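Local coordinates for protein glutamine cyclotransferase (Xanthomonas campestris, PDB 3MBR) that probably catalyses the cyclisation of N-terminal glutamine residues of peptides to pyroglutamate, and carries a calcium ion at the centre of its beta-propeller, at residues Lys13-Asp18 / Pro226-Ile231; Glu24-Leu29 / Phe219-Arg224; Leu152-Trp157 / Asn207-Asp212. The protein carries 1 engineered substitution. All blocks are in the same frame, centred on the assembly; numbering follows the deposited sequence.

Contact 1: residues Lys13-Asp18 / Pro226-Ile231; sequences KRYPHD and PMLYEI
One face of the Arg14 guanidinium receives the rim of the Tyr229 ring, with Tyr229 CE2 3.4 Å from Arg14 NH1; the two planes stand 84° apart, and Arg14 CZ lies in the plane of the ring at its edge. At the edge of the same guanidinium sits Met227 CE, while the sulfur, SD, rests against CB and CD of Arg14. On the other face of the sheet the Tyr15 ring has Lys13 CG over one side, and Leu228 O and Glu230 CB in its plane. Its hydroxyl donates to Glu230 OE2 (OH to OE2 2.7 Å) with ring and carboxylate only 12° apart. Glu230 reaches it because its chain is extended, CG anti to the backbone N (chi1 179°); its second oxygen, OE1, forms a salt bridge with Arg232. Tyr15 CD1 also packs on Leu228 CD2 at 3.8 Å. Antiparallel backbone pairing carries these side chains: Glu230 N to Lys13 O is 2.9 Å, and Tyr15 and Leu228 bond to each other in both directions. Past Pro16, His17 N still reaches Pro226 O at 3.0 Å. The His17 ring itself is held by Trp225 O and Glu35. The N-terminal strand 9-16 thus forms the outer edge strand of a blade whose other three strands come from the C-terminal end, the "Velcro" closure of a beta-propeller.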
loop_
_atom_site.group_PDB
_atom_site.type_symbol
_atom_site.label_atom_id
_atom_site.label_comp_id
_atom_site.label_asym_id
_atom_site.label_seq_id
_atom_site.Cartn_x
_atom_site.Cartn_y
_atom_site.Cartn_z
ATOM N N LYS A 13 -14.659 -12.231 -2.892
ATOM C CA LYS A 13 -13.942 -13.414 -3.251
ATOM C C LYS A 13 -12.657 -13.532 -2.465
ATOM O O LYS A 13 -12.043 -12.511 -2.202
ATOM C CB LYS A 13 -13.673 -13.422 -4.795
ATOM C CG LYS A 13 -13.169 -14.709 -5.290
ATOM C CD LYS A 13 -13.307 -14.671 -6.854
ATOM C CE LYS A 13 -12.651 -15.881 -7.514
ATOM N NZ LYS A 13 -12.907 -15.934 -9.043
ATOM N N ARG A 14 -12.289 -14.776 -2.139
ATOM C CA ARG A 14 -10.990 -15.056 -1.470
ATOM C C ARG A 14 -10.141 -15.635 -2.524
ATOM O O ARG A 14 -10.592 -16.534 -3.282
ATOM C CB ARG A 14 -11.147 -16.032 -0.284
ATOM C CG ARG A 14 -12.118 -15.420 0.710
ATOM C CD ARG A 14 -12.583 -16.408 1.843
ATOM N NE ARG A 14 -13.651 -15.722 2.625
ATOM C CZ ARG A 14 -13.566 -15.313 3.897
ATOM N NH1 ARG A 14 -12.493 -15.610 4.666
ATOM N NH2 ARG A 14 -14.598 -14.638 4.421
ATOM N N TYR A 15 -8.889 -15.240 -2.544
ATOM C CA TYR A 15 -7.878 -15.764 -3.492
ATOM C C TYR A 15 -6.705 -16.287 -2.663
ATOM O O TYR A 15 -6.444 -15.786 -1.600
ATOM C CB TYR A 15 -7.377 -14.608 -4.376
ATOM C CG TYR A 15 -8.430 -13.938 -5.208
ATOM C CD1 TYR A 15 -9.200 -12.910 -4.698
ATOM C CD2 TYR A 15 -8.621 -14.373 -6.542
ATOM C CE1 TYR A 15 -10.165 -12.297 -5.476
ATOM C CE2 TYR A 15 -9.616 -13.737 -7.351
ATOM C CZ TYR A 15 -10.353 -12.670 -6.795
ATOM O OH TYR A 15 -11.247 -11.995 -7.640
ATOM N N PRO A 16 -5.987 -17.266 -3.150
ATOM C CA PRO A 16 -4.793 -17.745 -2.417
ATOM C C PRO A 16 -3.714 -16.664 -2.330
ATOM O O PRO A 16 -3.480 -15.958 -3.316
ATOM C CB PRO A 16 -4.292 -18.925 -3.247
ATOM C CG PRO A 16 -5.102 -18.947 -4.503
ATOM C CD PRO A 16 -6.182 -17.922 -4.463
ATOM N N HIS A 17 -3.013 -16.614 -1.189
ATOM C CA HIS A 17 -1.851 -15.769 -1.099
ATOM C C HIS A 17 -0.719 -16.569 -0.505
ATOM O O HIS A 17 -0.940 -17.421 0.401
ATOM C CB HIS A 17 -2.179 -14.584 -0.156
ATOM C CG HIS A 17 -1.058 -13.579 0.045
ATOM N ND1 HIS A 17 -0.465 -13.393 1.290
ATOM C CD2 HIS A 17 -0.526 -12.630 -0.771
ATOM C CE1 HIS A 17 0.445 -12.409 1.205
ATOM N NE2 HIS A 17 0.437 -11.935 -0.048
ATOM N N ASP A 18 0.488 -16.323 -0.980
ATOM C CA ASP A 18 1.683 -17.082 -0.530
ATOM C C ASP A 18 2.053 -16.645 0.875
ATOM O O ASP A 18 2.335 -15.479 1.109
ATOM C CB ASP A 18 2.737 -16.698 -1.561
ATOM C CG ASP A 18 4.100 -17.366 -1.355
ATOM O OD1 ASP A 18 4.350 -18.081 -0.358
ATOM O OD2 ASP A 18 4.923 -17.230 -2.315
ATOM N N PRO A 226 -2.854 -16.074 4.481
ATOM C CA PRO A 226 -3.070 -17.239 3.597
ATOM C C PRO A 226 -3.967 -16.869 2.422
ATOM O O PRO A 226 -4.049 -17.654 1.449
ATOM C CB PRO A 226 -3.764 -18.275 4.493
ATOM C CG PRO A 226 -4.503 -17.396 5.486
ATOM C CD PRO A 226 -3.570 -16.221 5.750
ATOM N N MET A 227 -4.592 -15.699 2.452
ATOM C CA MET A 227 -5.529 -15.270 1.434
ATOM C C MET A 227 -5.368 -13.797 1.144
ATOM O O MET A 227 -4.834 -13.027 1.923
ATOM C CB MET A 227 -6.984 -15.485 1.899
ATOM C CG MET A 227 -7.344 -16.997 2.075
ATOM S SD MET A 227 -8.996 -17.336 2.527
ATOM C CE MET A 227 -8.826 -17.279 4.337
ATOM N N LEU A 228 -5.828 -13.475 -0.037
ATOM C CA LEU A 228 -5.994 -12.118 -0.515
ATOM C C LEU A 228 -7.492 -11.950 -0.751
ATOM O O LEU A 228 -8.111 -12.847 -1.354
ATOM C CB LEU A 228 -5.102 -11.864 -1.761
ATOM C CG LEU A 228 -5.291 -10.532 -2.516
ATOM C CD1 LEU A 228 -4.022 -10.034 -3.004
ATOM C CD2 LEU A 228 -6.343 -10.721 -3.581
ATOM N N TYR A 229 -8.051 -10.846 -0.320
ATOM C CA TYR A 229 -9.531 -10.663 -0.410
ATOM C C TYR A 229 -9.896 -9.574 -1.366
ATOM O O TYR A 229 -9.319 -8.500 -1.344
ATOM C CB TYR A 229 -10.096 -10.240 0.929
ATOM C CG TYR A 229 -9.873 -11.276 2.010
ATOM C CD1 TYR A 229 -8.723 -11.226 2.819
ATOM C CD2 TYR A 229 -10.786 -12.264 2.249
ATOM C CE1 TYR A 229 -8.505 -12.148 3.808
ATOM C CE2 TYR A 229 -10.579 -13.185 3.273
ATOM C CZ TYR A 229 -9.399 -13.161 4.008
ATOM O OH TYR A 229 -9.225 -14.053 5.034
ATOM N N GLU A 230 -10.870 -9.837 -2.233
ATOM C CA GLU A 230 -11.539 -8.757 -2.987
ATOM C C GLU A 230 -12.713 -8.348 -2.120
ATOM O O GLU A 230 -13.523 -9.182 -1.738
ATOM C CB GLU A 230 -12.043 -9.311 -4.353
ATOM C CG GLU A 230 -12.764 -8.261 -5.179
ATOM C CD GLU A 230 -13.213 -8.795 -6.525
ATOM O OE1 GLU A 230 -14.037 -8.106 -7.145
ATOM O OE2 GLU A 230 -12.730 -9.872 -6.944
ATOM N N ILE A 231 -12.812 -7.061 -1.843
ATOM C CA ILE A 231 -13.882 -6.526 -0.975
ATOM C C ILE A 231 -14.634 -5.391 -1.716
ATOM O O ILE A 231 -14.042 -4.678 -2.512
ATOM C CB ILE A 231 -13.314 -6.040 0.341
ATOM C CG1 ILE A 231 -12.388 -4.879 0.172
ATOM C CG2 ILE A 231 -12.645 -7.154 1.171
ATOM C CD1 ILE A 231 -12.009 -4.232 1.529
#

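Contact 2: residues Glu24-Leu29 / Phe219-Arg224; sequences EGLFYL and FVTGKR. With CA (calcium ion), chain B.
Tyr28 and Phe219 meet through CD2 of the tyrosine and CE2 of the phenylalanine, 3.8 Å apart. Their planes are inclined by 26°, but the rings are displaced and share little of their faces, the centroids lying 5.9 Å apart. Next along the interface, Leu26 CD2 approaches Thr221 CG2 at 4.2 Å, the two side chains crossing at about a right angle. At the far end Lys223 and Glu24 appear to form a salt bridge, but NZ sits too close to the carboxylate in the model, so its details are doubtful. Behind this first layer, Met227 O takes the Thr221 hydroxyl and Leu228 and Glu230 pack on Phe219, while Ala210 and Asp212 of strand 206-212 lie against Leu26 and Tyr28. Strand 25-29 is itself tied to its own sheet through backbone bonds to Tyr34 and Ser36. Its axis runs 8.4 Å from that of strand 219-222, too far for backbone pairing, and side chains bridge the gap. Leu26 O binds the calcium ion at 2.3 Å, with Ile209, Glu154, Leu155 and Glu156 supplying the other protein ligands. This is the meeting of two neighbouring blades beside the central metal site of a beta-propeller.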
loop_
_atom_site.group_PDB
_atom_site.type_symbol
_atom_site.label_atom_id
_atom_site.label_comp_id
_atom_site.label_asym_id
_atom_site.label_seq_id
_atom_site.Cartn_x
_atom_site.Cartn_y
_atom_site.Cartn_z
ATOM N N GLU A 24 4.831 -5.623 1.943
ATOM C CA GLU A 24 5.165 -4.240 2.293
ATOM C C GLU A 24 4.465 -3.267 1.420
ATOM O O GLU A 24 4.630 -2.052 1.603
ATOM C CB GLU A 24 6.690 -4.048 2.218
ATOM C CG GLU A 24 7.450 -4.734 3.341
ATOM C CD GLU A 24 7.253 -4.265 4.832
ATOM O OE1 GLU A 24 6.581 -3.367 5.137
ATOM O OE2 GLU A 24 7.872 -4.907 5.760
ATOM N N GLY A 25 3.694 -3.697 0.430
ATOM C CA GLY A 25 2.953 -2.780 -0.462
ATOM C C GLY A 25 2.369 -3.584 -1.587
ATOM O O GLY A 25 2.860 -4.727 -1.882
ATOM N N LEU A 26 1.328 -3.065 -2.216
ATOM C CA LEU A 26 0.644 -3.851 -3.257
ATOM C C LEU A 26 -0.016 -2.901 -4.246
ATOM O O LEU A 26 -0.533 -1.831 -3.838
ATOM C CB LEU A 26 -0.481 -4.676 -2.553
ATOM C CG LEU A 26 -1.179 -5.769 -3.378
ATOM C CD1 LEU A 26 -0.318 -6.991 -3.546
ATOM C CD2 LEU A 26 -2.503 -6.137 -2.652
ATOM N N PHE A 27 0.002 -3.283 -5.531
ATOM C CA PHE A 27 -0.843 -2.538 -6.497
ATOM C C PHE A 27 -1.312 -3.475 -7.559
ATOM O O PHE A 27 -0.797 -4.644 -7.630
ATOM C CB PHE A 27 -0.170 -1.284 -7.055
ATOM C CG PHE A 27 1.041 -1.536 -7.908
ATOM C CD1 PHE A 27 0.900 -1.906 -9.251
ATOM C CD2 PHE A 27 2.343 -1.338 -7.401
ATOM C CE1 PHE A 27 2.053 -2.102 -10.112
ATOM C CE2 PHE A 27 3.481 -1.554 -8.271
ATOM C CZ PHE A 27 3.320 -1.908 -9.608
ATOM N N TYR A 28 -2.229 -3.091 -8.386
ATOM C CA TYR A 28 -2.751 -3.954 -9.423
ATOM C C TYR A 28 -2.516 -3.231 -10.751
ATOM O O TYR A 28 -2.727 -2.005 -10.908
ATOM C CB TYR A 28 -4.262 -4.100 -9.216
ATOM C CG TYR A 28 -4.990 -4.835 -10.310
ATOM C CD1 TYR A 28 -5.360 -4.180 -11.466
ATOM C CD2 TYR A 28 -5.233 -6.168 -10.215
ATOM C CE1 TYR A 28 -6.037 -4.806 -12.510
ATOM C CE2 TYR A 28 -5.940 -6.836 -11.259
ATOM C CZ TYR A 28 -6.306 -6.113 -12.383
ATOM O OH TYR A 28 -7.026 -6.746 -13.401
ATOM N N LEU A 29 -2.124 -4.008 -11.743
ATOM C CA LEU A 29 -1.957 -3.384 -13.042
ATOM C C LEU A 29 -2.151 -4.397 -14.165
ATOM O O LEU A 29 -1.484 -5.444 -14.125
ATOM C CB LEU A 29 -0.494 -2.768 -13.135
ATOM C CG LEU A 29 -0.210 -2.143 -14.516
ATOM C CD1 LEU A 29 -1.096 -0.988 -14.622
ATOM C CD2 LEU A 29 1.336 -1.738 -14.469
ATOM N N PHE A 219 -8.594 -4.955 -3.540
ATOM C CA PHE A 219 -8.015 -6.146 -2.943
ATOM C C PHE A 219 -7.198 -5.767 -1.695
ATOM O O PHE A 219 -6.500 -4.745 -1.683
ATOM C CB PHE A 219 -7.019 -6.756 -3.949
ATOM C CG PHE A 219 -7.671 -7.158 -5.262
ATOM C CD1 PHE A 219 -8.534 -8.258 -5.350
ATOM C CD2 PHE A 219 -7.408 -6.415 -6.399
ATOM C CE1 PHE A 219 -9.080 -8.614 -6.585
ATOM C CE2 PHE A 219 -7.965 -6.764 -7.591
ATOM C CZ PHE A 219 -8.804 -7.848 -7.686
ATOM N N VAL A 220 -7.229 -6.643 -0.689
ATOM C CA VAL A 220 -6.416 -6.439 0.483
ATOM C C VAL A 220 -5.689 -7.733 0.891
ATOM O O VAL A 220 -6.278 -8.841 0.776
ATOM C CB VAL A 220 -7.225 -5.892 1.706
ATOM C CG1 VAL A 220 -7.858 -4.572 1.381
ATOM C CG2 VAL A 220 -8.306 -6.811 2.144
ATOM N N THR A 221 -4.468 -7.626 1.355
ATOM C CA THR A 221 -3.803 -8.769 1.961
ATOM C C THR A 221 -2.773 -8.261 2.954
ATOM O O THR A 221 -2.723 -7.052 3.246
ATOM C CB THR A 221 -3.156 -9.693 0.913
ATOM O OG1 THR A 221 -2.827 -10.958 1.539
ATOM C CG2 THR A 221 -1.925 -9.134 0.217
ATOM N N GLY A 222 -2.009 -9.152 3.573
ATOM C CA GLY A 222 -1.039 -8.716 4.574
ATOM C C GLY A 222 0.028 -9.750 4.798
ATOM O O GLY A 222 0.089 -10.795 4.075
ATOM N N LYS A 223 0.928 -9.427 5.723
ATOM C CA LYS A 223 2.136 -10.208 5.905
ATOM C C LYS A 223 1.796 -11.614 6.279
ATOM O O LYS A 223 1.133 -11.886 7.277
ATOM C CB LYS A 223 3.017 -9.605 7.014
ATOM C CG LYS A 223 3.485 -8.172 6.640
ATOM C CD LYS A 223 4.574 -7.722 7.661
ATOM C CE LYS A 223 5.019 -6.318 7.369
ATOM N NZ LYS A 223 5.733 -6.141 6.193
ATOM N N ARG A 224 2.223 -12.605 5.429
ATOM C CA ARG A 224 2.023 -14.026 5.712
ATOM C C ARG A 224 0.528 -14.439 5.713
ATOM O O ARG A 224 0.178 -15.542 6.138
ATOM C CB ARG A 224 2.681 -14.496 7.017
ATOM C CG ARG A 224 4.198 -14.177 6.928
ATOM C CD ARG A 224 5.004 -15.039 7.745
ATOM N NE ARG A 224 4.833 -14.712 9.104
ATOM C CZ ARG A 224 5.164 -15.596 10.064
ATOM N NH1 ARG A 224 5.682 -16.858 9.748
ATOM N NH2 ARG A 224 5.011 -15.281 11.357
HETATM CA CA CA B . -1.317 -0.055 -2.610
HETATM O O HOH W 1 0.583 1.079 -3.604
#

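Contact 3: residues Leu152-Trp157 / Asn207-Asp212; sequences LNELEW and NGIAFD. With CA (calcium ion), chain B.
Glu154 and Glu156 both reach across to the strand carrying Ile209, and their carboxylates meet its backbone differently. Each chain leaves with CG anti to the backbone N and then bends at the next bond, which brings one oxygen of each to the calcium ion. Glu154 OE1 lies 2.5 Å from the metal. Glu156 OE2 lies 2.4 Å from it. Glu154 OE1 also accepts from Ile209 N, 2.9 Å away, on its anti lone pair, in a nearly straight bond. Glu156 divides the work between its oxygens: OE1 accepts from Phe211 N, 2.9 Å away, from well above the carboxylate plane. The carbonyls of Leu155 and Ile209 add two more ligands, Leu26 O another, and a water completes the shell. The two strands are the innermost of separate propeller blades and run nearly parallel, 11° apart, round the central channel where the metal sits. Between the glutamates Ile209 turns its side chain toward the other strand, CG2 against Glu156 CB at 3.6 Å and CG1 on Glu154 CG. Beyond Glu154, the amide planes of Asn153 and Asn207 lie at 38° to each other, and Asn165 holds the Asn153 oxygen.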
loop_
_atom_site.group_PDB
_atom_site.type_symbol
_atom_site.label_atom_id
_atom_site.label_comp_id
_atom_site.label_asym_id
_atom_site.label_seq_id
_atom_site.Cartn_x
_atom_site.Cartn_y
_atom_site.Cartn_z
ATOM N N LEU A 152 0.841 5.073 8.936
ATOM C CA LEU A 152 0.057 4.625 7.752
ATOM C C LEU A 152 0.871 3.693 6.885
ATOM O O LEU A 152 1.867 4.158 6.215
ATOM C CB LEU A 152 -0.393 5.807 6.994
ATOM C CG LEU A 152 -1.235 6.824 7.734
ATOM C CD1 LEU A 152 -1.634 8.059 6.937
ATOM C CD2 LEU A 152 -2.526 6.283 8.489
ATOM N N ASN A 153 0.754 2.380 7.076
ATOM C CA ASN A 153 1.795 1.471 6.586
ATOM C C ASN A 153 1.430 1.100 5.091
ATOM O O ASN A 153 2.253 0.387 4.425
ATOM C CB ASN A 153 1.988 0.142 7.452
ATOM C CG ASN A 153 0.806 -0.864 7.282
ATOM O OD1 ASN A 153 -0.237 -0.510 6.843
ATOM N ND2 ASN A 153 0.989 -2.097 7.631
ATOM N N GLU A 154 0.238 1.501 4.551
ATOM C CA GLU A 154 -0.035 1.218 3.127
ATOM C C GLU A 154 -1.027 2.206 2.597
ATOM O O GLU A 154 -1.939 2.642 3.342
ATOM C CB GLU A 154 -0.595 -0.231 3.029
ATOM C CG GLU A 154 -1.152 -0.678 1.656
ATOM C CD GLU A 154 -0.210 -0.688 0.439
ATOM O OE1 GLU A 154 -0.567 -1.309 -0.591
ATOM O OE2 GLU A 154 0.827 0.054 0.482
ATOM N N LEU A 155 -0.870 2.561 1.312
ATOM C CA LEU A 155 -1.773 3.528 0.653
ATOM C C LEU A 155 -2.330 2.947 -0.627
ATOM O O LEU A 155 -1.674 2.054 -1.274
ATOM C CB LEU A 155 -0.943 4.755 0.210
ATOM C CG LEU A 155 -0.335 5.591 1.375
ATOM C CD1 LEU A 155 0.463 6.768 0.780
ATOM C CD2 LEU A 155 -1.353 6.091 2.353
ATOM N N GLU A 156 -3.482 3.478 -1.049
ATOM C CA GLU A 156 -3.955 3.148 -2.380
ATOM C C GLU A 156 -4.908 4.272 -2.796
ATOM O O GLU A 156 -5.829 4.630 -2.025
ATOM C CB GLU A 156 -4.700 1.819 -2.360
ATOM C CG GLU A 156 -5.102 1.343 -3.779
ATOM C CD GLU A 156 -3.928 1.050 -4.688
ATOM O OE1 GLU A 156 -4.238 0.725 -5.861
ATOM O OE2 GLU A 156 -2.746 1.037 -4.256
ATOM N N TRP A 157 -4.773 4.776 -4.003
ATOM C CA TRP A 157 -5.665 5.776 -4.541
ATOM C C TRP A 157 -6.881 5.133 -5.122
ATOM O O TRP A 157 -6.736 4.234 -5.981
ATOM C CB TRP A 157 -4.966 6.578 -5.653
ATOM C CG TRP A 157 -5.718 7.809 -6.013
ATOM C CD1 TRP A 157 -6.633 7.942 -7.011
ATOM C CD2 TRP A 157 -5.634 9.053 -5.350
ATOM N NE1 TRP A 157 -7.130 9.263 -7.036
ATOM C CE2 TRP A 157 -6.533 9.950 -6.021
ATOM C CE3 TRP A 157 -4.883 9.524 -4.280
ATOM C CZ2 TRP A 157 -6.638 11.302 -5.679
ATOM C CZ3 TRP A 157 -5.021 10.918 -3.923
ATOM C CH2 TRP A 157 -5.893 11.743 -4.627
ATOM N N ASN A 207 -1.205 -5.099 4.932
ATOM C CA ASN A 207 -0.101 -4.282 4.442
ATOM C C ASN A 207 -0.171 -4.120 2.946
ATOM O O ASN A 207 0.767 -3.599 2.332
ATOM C CB ASN A 207 1.245 -4.862 4.881
ATOM C CG ASN A 207 2.225 -3.837 5.186
ATOM O OD1 ASN A 207 2.900 -4.025 6.200
ATOM N ND2 ASN A 207 2.452 -2.888 4.307
ATOM N N GLY A 208 -1.255 -4.549 2.292
ATOM C CA GLY A 208 -1.346 -4.427 0.833
ATOM C C GLY A 208 -2.770 -4.020 0.504
ATOM O O GLY A 208 -3.701 -4.757 0.934
ATOM N N ILE A 209 -2.955 -2.917 -0.174
ATOM C CA ILE A 209 -4.269 -2.480 -0.628
ATOM C C ILE A 209 -4.099 -2.179 -2.113
ATOM O O ILE A 209 -3.269 -1.299 -2.440
ATOM C CB ILE A 209 -4.785 -1.220 0.114
ATOM C CG1 ILE A 209 -4.829 -1.483 1.637
ATOM C CG2 ILE A 209 -6.160 -0.891 -0.464
ATOM C CD1 ILE A 209 -5.006 -0.176 2.432
ATOM N N ALA A 210 -4.820 -2.852 -2.991
ATOM C CA ALA A 210 -4.639 -2.637 -4.420
ATOM C C ALA A 210 -6.000 -2.398 -5.128
ATOM O O ALA A 210 -6.915 -3.180 -4.904
ATOM C CB ALA A 210 -3.926 -3.801 -5.090
ATOM N N PHE A 211 -6.101 -1.437 -5.993
ATOM C CA PHE A 211 -7.332 -1.157 -6.661
ATOM C C PHE A 211 -7.180 -1.381 -8.167
ATOM O O PHE A 211 -6.202 -0.889 -8.812
ATOM C CB PHE A 211 -7.725 0.304 -6.389
ATOM C CG PHE A 211 -9.034 0.656 -6.977
ATOM C CD1 PHE A 211 -10.183 -0.034 -6.637
ATOM C CD2 PHE A 211 -9.137 1.728 -7.870
ATOM C CE1 PHE A 211 -11.440 0.310 -7.162
ATOM C CE2 PHE A 211 -10.424 2.122 -8.374
ATOM C CZ PHE A 211 -11.533 1.396 -8.040
ATOM N N ASP A 212 -8.078 -2.195 -8.719
ATOM C CA ASP A 212 -8.198 -2.408 -10.172
ATOM C C ASP A 212 -9.230 -1.400 -10.643
ATOM O O ASP A 212 -10.424 -1.625 -10.446
ATOM C CB ASP A 212 -8.681 -3.849 -10.370
ATOM C CG ASP A 212 -9.180 -4.129 -11.786
ATOM O OD1 ASP A 212 -9.646 -5.278 -11.993
ATOM O OD2 ASP A 212 -9.117 -3.256 -12.679
HETATM CA CA CA B . -1.317 -0.055 -2.610
HETATM O O HOH W 2 -3.514 -0.512 -8.014
HETATM O O HOH W 1 0.583 1.079 -3.604
#

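Overall arrangement
Contact 1 is the most peripheral, partly open to solvent, whereas contacts 2 and 3 are buried near the centre of the chain and share the calcium ion and its bound water. All three use the sheet formed by strands 9-16, 227-233, 217-222 and 206-212: contact 1 closes it by backbone pairing within the sheet, while contacts 2 and 3 join it to strands of two other blades. Their chemistry follows: main-chain bonds with a tyrosine-glutamate bond in contact 1; rings, aliphatic groups, a doubtful charged pair and one calcium-bound carbonyl in contact 2; metal-bound carboxylates and carbonyls in contact 3. Backbone bonds from Tyr229 to Val220 and from Ala210 to Phe219 connect them in series.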